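Local coordinates for protein aldehyde dehydrogenase (Burkholderia cenocepacia, PDB 4O6R) that probably oxidises aldehydes to carboxylic acids with NAD or NADP as coenzyme, and binds adenosine monophosphate, at residues T189-I192 with V193-M196; F158-M161 with F162-W165; A379-A382 with T383-V386. One frame throughout, in Å; residues are numbered along the deposited sequence. Where two conformers were deposited one is given.

Contact 1. Residues T189-I192 with V193-M196; sequences TLRI and VELM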
# COMPACT_ATOMS: atom_id res chain seq x y z
N THR A 189 -12.70 19.41 -26.00
CA THR A 189 -11.84 18.26 -26.10
C THR A 189 -10.81 18.40 -27.22
O THR A 189 -9.65 18.02 -27.08
CB THR A 189 -12.69 16.99 -26.34
OG1 THR A 189 -13.59 16.84 -25.24
CG2 THR A 189 -11.81 15.76 -26.42
N LEU A 190 -11.25 18.96 -28.34
CA LEU A 190 -10.36 19.25 -29.44
C LEU A 190 -9.32 20.32 -29.04
O LEU A 190 -8.18 20.26 -29.47
CB LEU A 190 -11.19 19.67 -30.66
CG LEU A 190 -12.12 18.58 -31.20
CD1 LEU A 190 -12.81 19.05 -32.46
CD2 LEU A 190 -11.33 17.32 -31.53
N ARG A 191 -9.70 21.31 -28.23
CA ARG A 191 -8.73 22.27 -27.71
C ARG A 191 -7.74 21.63 -26.73
O ARG A 191 -6.55 21.93 -26.76
CB ARG A 191 -9.43 23.47 -27.05
CG ARG A 191 -8.52 24.57 -26.51
CD ARG A 191 -7.57 25.13 -27.57
NE ARG A 191 -6.72 26.20 -27.01
CZ ARG A 191 -5.44 26.42 -27.29
NH1 ARG A 191 -4.78 25.65 -28.17
NH2 ARG A 191 -4.80 27.42 -26.69
N ILE A 192 -8.24 20.73 -25.87
CA ILE A 192 -7.36 20.00 -24.96
C ILE A 192 -6.29 19.24 -25.73
O ILE A 192 -5.11 19.30 -25.38
CB ILE A 192 -8.16 19.05 -24.05
CG1 ILE A 192 -8.93 19.85 -23.01
CG2 ILE A 192 -7.28 18.00 -23.36
CD1 ILE A 192 -8.04 20.62 -22.04
N VAL A 193 -6.66 18.50 -26.77
CA VAL A 193 -5.66 17.69 -27.46
C VAL A 193 -4.69 18.57 -28.21
O VAL A 193 -3.52 18.19 -28.38
CB VAL A 193 -6.26 16.56 -28.33
CG1 VAL A 193 -6.86 17.12 -29.60
CG2 VAL A 193 -5.20 15.52 -28.64
N GLU A 194 -5.16 19.73 -28.67
CA GLU A 194 -4.27 20.73 -29.26
C GLU A 194 -3.22 21.19 -28.23
O GLU A 194 -2.03 21.28 -28.55
CB GLU A 194 -5.06 21.94 -29.78
CG GLU A 194 -4.21 22.87 -30.63
CD GLU A 194 -4.97 24.03 -31.17
OE1 GLU A 194 -5.91 24.52 -30.51
OE2 GLU A 194 -4.60 24.45 -32.28
N LEU A 195 -3.66 21.46 -26.99
CA LEU A 195 -2.71 21.82 -25.93
C LEU A 195 -1.75 20.68 -25.65
O LEU A 195 -0.57 20.92 -25.44
CB LEU A 195 -3.40 22.24 -24.63
CG LEU A 195 -4.22 23.53 -24.72
CD1 LEU A 195 -5.05 23.79 -23.46
CD2 LEU A 195 -3.31 24.70 -24.99
N MET A 196 -2.26 19.44 -25.61
CA MET A 196 -1.41 18.27 -25.47
C MET A 196 -0.28 18.23 -26.50
O MET A 196 0.88 17.99 -26.15
CB MET A 196 -2.26 16.98 -25.54
CG MET A 196 -3.11 16.77 -24.29
SD MET A 196 -4.17 15.35 -24.57
CE MET A 196 -4.46 14.84 -22.87
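The guanidinium of Arg191 has Leu195 CD2 over one face, displaced toward the rim and 3.5 Å from Arg191 NH2, and the carboxylate of Glu194 near its edge. Both neighbours come from the next turn of helix 187-199, the helix that connects parallel strands 176-180 and 206-208 in a beta-alpha-beta unit of the coenzyme-binding, Rossmann-like part of the aldehyde dehydrogenase fold. Arg191 NH1 donates to Glu194 OE1 at 2.8 Å, an i to i+3 salt bridge. The two planes stand 83° apart. A single N-H meets OE1 from above the carboxylate plane, and OE1 lies somewhat out of the guanidinium plane, so the bond is bent (N-H...O 136°) and is not a paired one. The Arg191 chain leaves with CG anti to the backbone N and then bends at chi2 (55°), which turns the guanidinium along the helix toward Glu194 and Leu195. NH1 also forms a salt bridge with Glu198, a turn beyond Glu194, and Glu194 OE2 accepts from Gln10, which ties the N-terminal segment to this surface.

The buried sides of the helix are mainly apolar. Ile192 CG2 lies 4.3 Å from Met196 SD, and Ile192 packs against Leu160 and Thr163 of helix 159-172; Val193 packs on Val206 and Ile208 of strand 206-208. Four regular i to i+4 backbone bonds run beneath, the one from Met196 N to Ile192 O measuring 2.9 Å. Val193 CG1 sits between its own backbone N and carbonyl carbon, where it comes to 3.4 Å from Leu190 O.

Contact 2. Residues F158-M161 with F162-W165; sequences FPLM and FTSW
Met161 crosses the indole of Trp165 obliquely. It was modelled in two conformers; in the one described, its methyl CE lies over one face of the indole near the rim, and the tight 3.3 Å from Met161 CE to Trp165 CZ2 is doubtful. In the same conformer Met161 SD is oblique to the five-membered ring, 5.0 Å from its centroid, a Met-aromatic contact. Phe158 CB makes a CH-pi contact over the face of the Phe162 ring, 4.0 Å from its centroid and 13° off the normal.

These residues form the first turns of helix 159-172, with Phe158 at the N-cap, in the beta-alpha-beta unit between strands 138-153 and 176-180 of the Rossmann-like part; Phe162 also packs on Val154, an AMP-binding residue.

Among the hydrogen bonds, the hydroxyls of Thr163 and Ser164 turn back on the preceding turn. Thr163 OG1 donates to Leu160 O at 2.7 Å, in the carbonyl plane. Ser164 OG donates to Met161 O, also at 2.7 Å, on a lone pair; Trp165 N gives that oxygen a second bond of 3.1 Å. Phe162 N to Phe158 O closes the first turn at 2.9 Å.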
# COMPACT_ATOMS: atom_id res chain seq x y z
N PHE A 158 -20.09 17.12 -18.71
CA PHE A 158 -18.87 17.76 -18.22
C PHE A 158 -17.75 17.42 -19.18
O PHE A 158 -16.79 16.76 -18.82
CB PHE A 158 -18.52 17.26 -16.81
CG PHE A 158 -19.43 17.74 -15.71
CD1 PHE A 158 -19.43 19.08 -15.32
CD2 PHE A 158 -20.23 16.85 -15.00
CE1 PHE A 158 -20.21 19.52 -14.27
CE2 PHE A 158 -21.02 17.28 -13.94
CZ PHE A 158 -21.02 18.61 -13.57
N PRO A 159 -17.88 17.83 -20.45
CA PRO A 159 -16.92 17.33 -21.43
C PRO A 159 -15.49 17.73 -21.15
O PRO A 159 -14.59 16.89 -21.31
CB PRO A 159 -17.40 17.91 -22.76
CG PRO A 159 -18.44 18.91 -22.44
CD PRO A 159 -18.94 18.65 -21.05
N LEU A 160 -15.26 18.96 -20.73
CA LEU A 160 -13.89 19.38 -20.44
C LEU A 160 -13.34 18.59 -19.26
O LEU A 160 -12.26 17.99 -19.33
CB LEU A 160 -13.83 20.88 -20.14
CG LEU A 160 -12.47 21.49 -19.82
CD1 LEU A 160 -11.49 21.26 -20.96
CD2 LEU A 160 -12.62 22.98 -19.53
N MET A 161 -14.10 18.52 -18.18
CA MET A 161 -13.63 17.81 -16.98
C MET A 161 -13.37 16.33 -17.27
O MET A 161 -12.40 15.76 -16.77
CB MET A 161 -14.65 17.96 -15.85
CG MET A 161 -14.06 18.01 -14.46
SD MET A 161 -15.39 18.43 -13.30
CE MET A 161 -16.47 17.00 -13.56
N PHE A 162 -14.21 15.73 -18.10
CA PHE A 162 -14.04 14.32 -18.44
C PHE A 162 -12.76 14.03 -19.18
O PHE A 162 -12.25 12.91 -19.06
CB PHE A 162 -15.22 13.77 -19.26
CG PHE A 162 -16.48 13.59 -18.48
CD1 PHE A 162 -16.45 13.23 -17.16
CD2 PHE A 162 -17.70 13.76 -19.09
CE1 PHE A 162 -17.62 13.09 -16.44
CE2 PHE A 162 -18.86 13.58 -18.39
CZ PHE A 162 -18.83 13.24 -17.07
N THR A 163 -12.23 14.99 -19.94
CA THR A 163 -10.91 14.77 -20.57
C THR A 163 -9.88 14.40 -19.54
O THR A 163 -9.07 13.49 -19.75
CB THR A 163 -10.38 15.97 -21.41
OG1 THR A 163 -10.07 17.10 -20.58
CG2 THR A 163 -11.38 16.38 -22.48
N SER A 164 -9.89 15.11 -18.42
CA SER A 164 -8.95 14.87 -17.34
C SER A 164 -9.27 13.60 -16.56
O SER A 164 -8.38 12.82 -16.25
CB SER A 164 -8.87 16.07 -16.41
OG SER A 164 -10.04 16.22 -15.61
N TRP A 165 -10.54 13.37 -16.24
CA TRP A 165 -10.89 12.17 -15.46
C TRP A 165 -10.51 10.87 -16.18
O TRP A 165 -10.06 9.91 -15.58
CB TRP A 165 -12.38 12.14 -15.17
CG TRP A 165 -12.85 13.14 -14.17
CD1 TRP A 165 -12.23 14.29 -13.76
CD2 TRP A 165 -14.09 13.08 -13.48
NE1 TRP A 165 -13.02 14.95 -12.84
CE2 TRP A 165 -14.17 14.23 -12.65
CE3 TRP A 165 -15.13 12.14 -13.42
CZ2 TRP A 165 -15.24 14.45 -11.77
CZ3 TRP A 165 -16.22 12.38 -12.56
CH2 TRP A 165 -16.26 13.52 -11.76

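Contact 3. Residues A379-A382 with T383-V386; sequences AKHA and TDRV
His381 to Asp384 form a type I beta turn, closed by the bond from Asp384 N to His381 O at 3.0 Å; the donor stands 61° out of the carbonyl plane. The Asp384 side chain folds back over the turn, with CG anti to its carbonyl carbon (chi1 -68°), and its OD2 accepts from His381 N at 2.8 Å, the N-H coming from above the carboxylate plane. His381 and Asp384 are thus joined twice, backbone to backbone and backbone to carboxylate. The bond from His381 N probably eases part of the carboxylate charge. Lys380 N lies 3.1 Å from Asp384 OD2.

The loop holding this turn leads from strand 375-378 of the seven-stranded sheet into the short, weakly bonded helix 385-388, at the surface and away from the AMP site. Ala379 and Ala382 pack on strand 395-401, and Arg385 N donates to Gln350.

The imidazole of His381 has the aliphatic Lys380 CG over one face, displaced toward the rim. At its edge Asp384 OD1 lies in the ring plane, 3.8 Å from His381 CD2, and the carboxylate is turned 69° from the ring. Thr383 OG1 approaches His381 CB to 3.5 Å.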
# COMPACT_ATOMS: atom_id res chain seq x y z
N ALA A 379 -43.36 13.99 -4.44
CA ALA A 379 -43.95 12.75 -5.00
C ALA A 379 -44.92 12.10 -4.04
O ALA A 379 -44.74 12.17 -2.83
CB ALA A 379 -42.89 11.75 -5.37
N LYS A 380 -45.93 11.45 -4.59
CA LYS A 380 -46.91 10.74 -3.78
C LYS A 380 -46.28 9.50 -3.15
O LYS A 380 -46.58 9.21 -2.01
CB LYS A 380 -48.14 10.41 -4.63
CG LYS A 380 -49.35 9.85 -3.90
CD LYS A 380 -50.45 9.52 -4.90
CE LYS A 380 -51.61 8.78 -4.25
NZ LYS A 380 -52.49 8.15 -5.27
N HIS A 381 -45.38 8.81 -3.87
CA HIS A 381 -44.69 7.59 -3.39
C HIS A 381 -43.23 7.50 -3.90
O HIS A 381 -42.92 7.98 -5.03
CB HIS A 381 -45.41 6.30 -3.86
CG HIS A 381 -46.90 6.27 -3.60
ND1 HIS A 381 -47.44 6.11 -2.35
CD2 HIS A 381 -47.95 6.28 -4.46
CE1 HIS A 381 -48.76 6.08 -2.43
NE2 HIS A 381 -49.09 6.18 -3.71
N ALA A 382 -42.36 6.84 -3.13
CA ALA A 382 -40.97 6.55 -3.55
C ALA A 382 -40.84 5.67 -4.81
O ALA A 382 -39.75 5.57 -5.40
CB ALA A 382 -40.21 5.89 -2.42
N THR A 383 -41.93 4.98 -5.15
CA THR A 383 -41.98 4.15 -6.33
C THR A 383 -42.50 4.89 -7.56
O THR A 383 -42.55 4.32 -8.65
CB THR A 383 -42.93 2.97 -6.09
OG1 THR A 383 -44.19 3.49 -5.65
CG2 THR A 383 -42.36 2.06 -5.03
N ASP A 384 -42.90 6.16 -7.40
CA ASP A 384 -43.32 6.91 -8.57
C ASP A 384 -42.19 7.03 -9.59
O ASP A 384 -41.00 7.01 -9.23
CB ASP A 384 -43.83 8.29 -8.16
CG ASP A 384 -45.14 8.22 -7.38
OD1 ASP A 384 -45.89 7.20 -7.47
OD2 ASP A 384 -45.43 9.21 -6.67
N ARG A 385 -42.57 7.18 -10.86
CA ARG A 385 -41.60 7.30 -11.94
C ARG A 385 -40.52 8.35 -11.69
O ARG A 385 -39.33 8.06 -11.87
CB ARG A 385 -42.28 7.53 -13.29
CG ARG A 385 -43.11 6.32 -13.79
CD ARG A 385 -43.56 6.45 -15.24
NE ARG A 385 -42.41 6.56 -16.14
CZ ARG A 385 -42.41 7.07 -17.37
NH1 ARG A 385 -43.51 7.54 -17.93
NH2 ARG A 385 -41.26 7.11 -18.05
N VAL A 386 -40.89 9.55 -11.25
CA VAL A 386 -39.90 10.61 -11.11
C VAL A 386 -39.03 10.43 -9.87
O VAL A 386 -38.05 11.14 -9.71
CB VAL A 386 -40.45 12.06 -11.17
CG1 VAL A 386 -41.09 12.34 -12.52
CG2 VAL A 386 -41.38 12.37 -10.01

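How the contacts relate
Contacts 1 and 2 are buried and belong together, lying on successive helices of the Rossmann-like part; contact 3 lies at the surface beside the other sheet, its centre about 43 Å from that of contact 1. The first two touch directly: Thr189 OG1 approaches Thr163 CG2 to 3.6 Å, and Ile192 CG1 meets Leu160 CD1 at the same distance. Contact 2, nearer the centre of the chain, is aromatic, with one methionine against an indole and its hydroxyls turned onto the helix's own carbonyls. Contact 1 combines an apolar inner side with a charged, partly exposed one. Contact 3 instead uses one buried carboxylate to shape a single type I turn.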